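Local structure of lipid-transfer protein (Thermomonospora curvata, 6OK1) at residues Ile264-Leu272 / Leu302-Phe310. The protein is of unknown precise function but belongs to the thiolase superfamily, with the thiolase fold, and is named as a lipid-transfer protein. Numbering follows the deposited sequence.
Sequences ITGIPEMGL and LPQLEELGF
Glu307, near the C-terminal end of helix 301-307, reaches across to the backbone of Gly266 and Ile267, just before helix 268-281, and of Gly271 in its first turn, joining two helices of the C-terminal thiolase-like half of the fold. Their segments run in broadly the same direction, inclined by 39° with the axes 8.9 Å apart at closest approach, and the backbones come nearest at Gly271 and Glu307.

The direct hydrogen bond across the contact runs from Ile267 N, at the N-cap position, to Glu307 OE2, 2.9 Å long with an angle of 151° at the hydrogen. The donor lies above the carboxylate plane rather than within it. A bend at chi2 (-68°) turns the Glu307 carboxylate across the first turn, OE2 to Ile267 N and OE1 within 3.3 Å of Gly271 CA. Arg313 forms a salt bridge with OE2, so this oxygen is shared between a charged group and a backbone amide, which probably stabilises the carboxylate as an anion.

Apolar packing flanks this link. The CD1 end of Ile267 fits against the ring of Pro303 and the aliphatic stem of Gln304, 3.8 Å from Gln304 CG. The Pro303 ring also lies against the Thr265 carbonyl, with Pro303 CB 3.6 Å from Thr265 O. Deeper toward strand 371-375, the Met270 chain is bent at both chi2 and chi3; its CG meets Leu308 CD2 at 4.2 Å, and its CE approaches Gln304 OE1. That amide oxygen is hydrogen-bonded to Thr375, and NE2 to Tyr294 O, fixing the rotation of the amide.

Beyond Glu307, the helix ends in a Schellman motif at Gly309. Close to this end, one water donates to two backbone carbonyls, Gly271 O at 3.0 Å and Glu307 O at 2.8 Å.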
ATOM      1  N   ILE A 264     -23.526   9.806  12.964  1.00 22.62           N
ATOM      2  CA  ILE A 264     -22.856   9.738  11.668  1.00 22.37           C
ATOM      3  C   ILE A 264     -22.710  11.110  11.016  1.00 27.01           C
ATOM      4  O   ILE A 264     -22.281  11.201   9.867  1.00 26.47           O
ATOM      5  CB  ILE A 264     -23.570   8.759  10.705  1.00 21.64           C
ATOM      6  CG1 ILE A 264     -24.960   9.257  10.290  1.00 21.82           C
ATOM      7  CG2 ILE A 264     -23.643   7.383  11.346  1.00 26.26           C
ATOM      8  CD1 ILE A 264     -25.582   8.507   9.107  1.00 24.07           C
ATOM      9  N   THR A 265     -23.048  12.181  11.724  1.00 25.95           N
ATOM     10  CA  THR A 265     -23.049  13.502  11.118  1.00 26.34           C
ATOM     11  C   THR A 265     -21.744  14.253  11.307  1.00 25.74           C
ATOM     12  O   THR A 265     -21.535  15.267  10.637  1.00 26.71           O
ATOM     13  CB  THR A 265     -24.170  14.347  11.695  1.00 28.11           C
ATOM     14  OG1 THR A 265     -24.079  14.315  13.112  1.00 27.97           O
ATOM     15  CG2 THR A 265     -25.519  13.794  11.239  1.00 34.52           C
ATOM     16  N   GLY A 266     -20.873  13.792  12.188  1.00 22.75           N
ATOM     17  CA  GLY A 266     -19.540  14.331  12.298  1.00 24.99           C
ATOM     18  C   GLY A 266     -18.568  13.515  11.467  1.00 22.94           C
ATOM     19  O   GLY A 266     -18.954  12.754  10.575  1.00 24.23           O
ATOM     20  N   ILE A 267     -17.285  13.696  11.756  1.00 22.17           N
ATOM     21  CA  ILE A 267     -16.234  12.879  11.143  1.00 22.12           C
ATOM     22  C   ILE A 267     -15.250  12.575  12.263  1.00 22.98           C
ATOM     23  O   ILE A 267     -14.228  13.255  12.386  1.00 22.23           O
ATOM     24  CB  ILE A 267     -15.513  13.575   9.984  1.00 22.21           C
ATOM     25  CG1 ILE A 267     -16.482  14.190   8.971  1.00 23.84           C
ATOM     26  CG2 ILE A 267     -14.603  12.563   9.286  1.00 19.55           C
ATOM     27  CD1 ILE A 267     -15.790  15.111   8.003  1.00 26.36           C
ATOM     28  N   PRO A 268     -15.539  11.587  13.108  1.00 22.72           N
ATOM     29  CA  PRO A 268     -14.706  11.370  14.300  1.00 25.37           C
ATOM     30  C   PRO A 268     -13.248  11.156  13.970  1.00 19.70           C
ATOM     31  O   PRO A 268     -12.363  11.555  14.739  1.00 23.21           O
ATOM     32  CB  PRO A 268     -15.320  10.114  14.921  1.00 29.25           C
ATOM     33  CG  PRO A 268     -16.685  10.013  14.357  1.00 33.54           C
ATOM     34  CD  PRO A 268     -16.711  10.699  13.057  1.00 24.24           C
ATOM     35  N   GLU A 269     -12.975  10.514  12.836  1.00 21.84           N
ATOM     36  CA  GLU A 269     -11.589  10.272  12.473  1.00 21.30           C
ATOM     37  C   GLU A 269     -10.862  11.570  12.132  1.00 24.44           C
ATOM     38  O   GLU A 269      -9.644  11.670  12.347  1.00 20.67           O
ATOM     39  CB  GLU A 269     -11.532   9.248  11.325  1.00 22.03           C
ATOM     40  CG  GLU A 269     -12.256   9.633  10.031  1.00 22.60           C
ATOM     41  CD  GLU A 269     -13.729   9.244   9.951  1.00 20.48           C
ATOM     42  OE1 GLU A 269     -14.399   9.095  11.002  1.00 21.78           O
ATOM     43  OE2 GLU A 269     -14.247   9.062   8.798  1.00 21.07           O
ATOM     44  N   MET A 270     -11.578  12.594  11.650  1.00 20.96           N
ATOM     45  CA  MET A 270     -10.943  13.891  11.454  1.00 21.01           C
ATOM     46  C   MET A 270     -10.776  14.625  12.776  1.00 21.30           C
ATOM     47  O   MET A 270      -9.793  15.352  12.945  1.00 22.62           O
ATOM     48  CB  MET A 270     -11.752  14.759  10.471  1.00 22.47           C
ATOM     49  CG  MET A 270     -10.999  15.998   9.965  1.00 23.70           C
ATOM     50  SD  MET A 270      -9.557  15.527   8.963  1.00 26.94           S
ATOM     51  CE  MET A 270     -10.341  15.001   7.426  1.00 28.88           C
ATOM     52  N   GLY A 271     -11.694  14.437  13.721  1.00 22.69           N
ATOM     53  CA  GLY A 271     -11.464  14.959  15.059  1.00 24.97           C
ATOM     54  C   GLY A 271     -10.196  14.401  15.675  1.00 24.87           C
ATOM     55  O   GLY A 271      -9.444  15.125  16.338  1.00 24.83           O
ATOM     56  N   LEU A 272      -9.931  13.113  15.443  1.00 23.97           N
ATOM     57  CA  LEU A 272      -8.740  12.470  15.984  1.00 25.88           C
ATOM     58  C   LEU A 272      -7.481  13.012  15.325  1.00 26.26           C
ATOM     59  O   LEU A 272      -6.466  13.231  15.997  1.00 23.46           O
ATOM     60  CB  LEU A 272      -8.865  10.957  15.781  1.00 19.60           C
ATOM     61  CG  LEU A 272      -7.657  10.103  16.093  1.00 22.10           C
ATOM     62  CD1 LEU A 272      -7.330  10.245  17.546  1.00 25.18           C
ATOM     63  CD2 LEU A 272      -8.032   8.651  15.773  1.00 27.66           C
ATOM     64  N   LEU A 302     -18.403  21.032   6.101  1.00 24.14           N
ATOM     65  CA  LEU A 302     -19.023  21.607   7.276  1.00 24.18           C
ATOM     66  C   LEU A 302     -18.625  20.847   8.550  1.00 22.27           C
ATOM     67  O   LEU A 302     -18.135  21.474   9.482  1.00 24.60           O
ATOM     68  CB  LEU A 302     -20.544  21.693   7.098  1.00 22.03           C
ATOM     69  CG  LEU A 302     -21.055  22.929   6.341  1.00 24.92           C
ATOM     70  CD1 LEU A 302     -20.673  22.868   4.872  1.00 23.84           C
ATOM     71  CD2 LEU A 302     -22.568  23.066   6.429  1.00 30.33           C
ATOM     72  N   PRO A 303     -18.810  19.527   8.611  1.00 25.20           N
ATOM     73  CA  PRO A 303     -18.343  18.831   9.828  1.00 25.91           C
ATOM     74  C   PRO A 303     -16.836  18.895  10.023  1.00 25.99           C
ATOM     75  O   PRO A 303     -16.378  18.812  11.167  1.00 24.28           O
ATOM     76  CB  PRO A 303     -18.846  17.392   9.624  1.00 23.49           C
ATOM     77  CG  PRO A 303     -19.121  17.274   8.120  1.00 24.51           C
ATOM     78  CD  PRO A 303     -19.585  18.653   7.730  1.00 24.12           C
ATOM     79  N   GLN A 304     -16.043  19.059   8.959  1.00 23.35           N
ATOM     80  CA  GLN A 304     -14.612  19.242   9.151  1.00 21.12           C
ATOM     81  C   GLN A 304     -14.338  20.468  10.009  1.00 22.21           C
ATOM     82  O   GLN A 304     -13.522  20.422  10.935  1.00 24.66           O
ATOM     83  CB  GLN A 304     -13.900  19.385   7.817  1.00 26.07           C
ATOM     84  CG  GLN A 304     -13.676  18.087   7.087  1.00 24.52           C
ATOM     85  CD  GLN A 304     -12.845  18.335   5.870  1.00 24.91           C
ATOM     86  OE1 GLN A 304     -11.628  18.531   5.960  1.00 27.87           O
ATOM     87  NE2 GLN A 304     -13.503  18.412   4.731  1.00 21.99           N
ATOM     88  N   LEU A 305     -15.015  21.579   9.717  1.00 22.43           N
ATOM     89  CA  LEU A 305     -14.800  22.790  10.512  1.00 22.08           C
ATOM     90  C   LEU A 305     -15.124  22.548  11.979  1.00 29.28           C
ATOM     91  O   LEU A 305     -14.440  23.058  12.886  1.00 25.04           O
ATOM     92  CB  LEU A 305     -15.646  23.934   9.945  1.00 24.07           C
ATOM     93  CG  LEU A 305     -15.195  24.472   8.580  1.00 28.11           C
ATOM     94  CD1 LEU A 305     -16.328  25.231   7.895  1.00 26.88           C
ATOM     95  CD2 LEU A 305     -13.938  25.360   8.743  1.00 28.41           C
ATOM     96  N   GLU A 306     -16.160  21.766  12.229  1.00 24.61           N
ATOM     97  CA  GLU A 306     -16.574  21.473  13.592  1.00 27.28           C
ATOM     98  C   GLU A 306     -15.608  20.516  14.281  1.00 22.30           C
ATOM     99  O   GLU A 306     -15.233  20.732  15.445  1.00 25.22           O
ATOM    100  CB  GLU A 306     -17.994  20.932  13.556  1.00 26.77           C
ATOM    101  CG  GLU A 306     -18.937  21.945  12.925  1.00 29.43           C
ATOM    102  CD  GLU A 306     -20.313  21.396  12.622  1.00 32.36           C
ATOM    103  OE1 GLU A 306     -20.610  20.279  13.077  1.00 27.01           O
ATOM    104  OE2 GLU A 306     -21.115  22.097  11.976  1.00 27.24           O
ATOM    105  N   GLU A 307     -15.177  19.469  13.577  1.00 25.23           N
ATOM    106  CA  GLU A 307     -14.228  18.524  14.150  1.00 23.51           C
ATOM    107  C   GLU A 307     -12.920  19.196  14.521  1.00 24.73           C
ATOM    108  O   GLU A 307     -12.271  18.782  15.492  1.00 25.66           O
ATOM    109  CB  GLU A 307     -13.955  17.389  13.164  1.00 22.21           C
ATOM    110  CG  GLU A 307     -15.140  16.430  12.969  1.00 24.41           C
ATOM    111  CD  GLU A 307     -15.467  15.591  14.190  1.00 26.02           C
ATOM    112  OE1 GLU A 307     -14.664  15.557  15.159  1.00 25.78           O
ATOM    113  OE2 GLU A 307     -16.554  14.973  14.209  1.00 26.31           O
ATOM    114  N   LEU A 308     -12.496  20.174  13.739  1.00 24.02           N
ATOM    115  CA  LEU A 308     -11.213  20.840  13.941  1.00 23.41           C
ATOM    116  C   LEU A 308     -11.308  22.036  14.885  1.00 25.97           C
ATOM    117  O   LEU A 308     -10.299  22.709  15.114  1.00 29.04           O
ATOM    118  CB  LEU A 308     -10.638  21.273  12.587  1.00 25.36           C
ATOM    119  CG  LEU A 308     -10.377  20.105  11.613  1.00 25.91           C
ATOM    120  CD1 LEU A 308     -10.084  20.641  10.214  1.00 28.13           C
ATOM    121  CD2 LEU A 308      -9.254  19.223  12.090  1.00 28.24           C
ATOM    122  N   GLY A 309     -12.488  22.303  15.442  1.00 26.19           N
ATOM    123  CA  GLY A 309     -12.630  23.291  16.487  1.00 26.78           C
ATOM    124  C   GLY A 309     -12.789  24.730  16.033  1.00 26.71           C
ATOM    125  O   GLY A 309     -12.639  25.646  16.861  1.00 27.85           O
ATOM    126  N   PHE A 310     -13.073  24.977  14.757  1.00 29.76           N
ATOM    127  CA  PHE A 310     -13.239  26.347  14.281  1.00 27.42           C
ATOM    128  C   PHE A 310     -14.617  26.919  14.576  1.00 35.77           C
ATOM    129  O   PHE A 310     -14.786  28.145  14.548  1.00 32.89           O
ATOM    130  CB  PHE A 310     -12.963  26.421  12.783  1.00 28.34           C
ATOM    131  CG  PHE A 310     -11.554  26.115  12.432  1.00 28.52           C
ATOM    132  CD1 PHE A 310     -10.527  26.971  12.818  1.00 36.95           C
ATOM    133  CD2 PHE A 310     -11.236  24.972  11.728  1.00 32.42           C
ATOM    134  CE1 PHE A 310      -9.209  26.682  12.500  1.00 32.76           C
ATOM    135  CE2 PHE A 310      -9.911  24.673  11.411  1.00 32.85           C
ATOM    136  CZ  PHE A 310      -8.900  25.528  11.804  1.00 34.61           C
TER
HETATM  137  O   HOH W   1      -9.790  18.104  16.551  1.00 32.95           O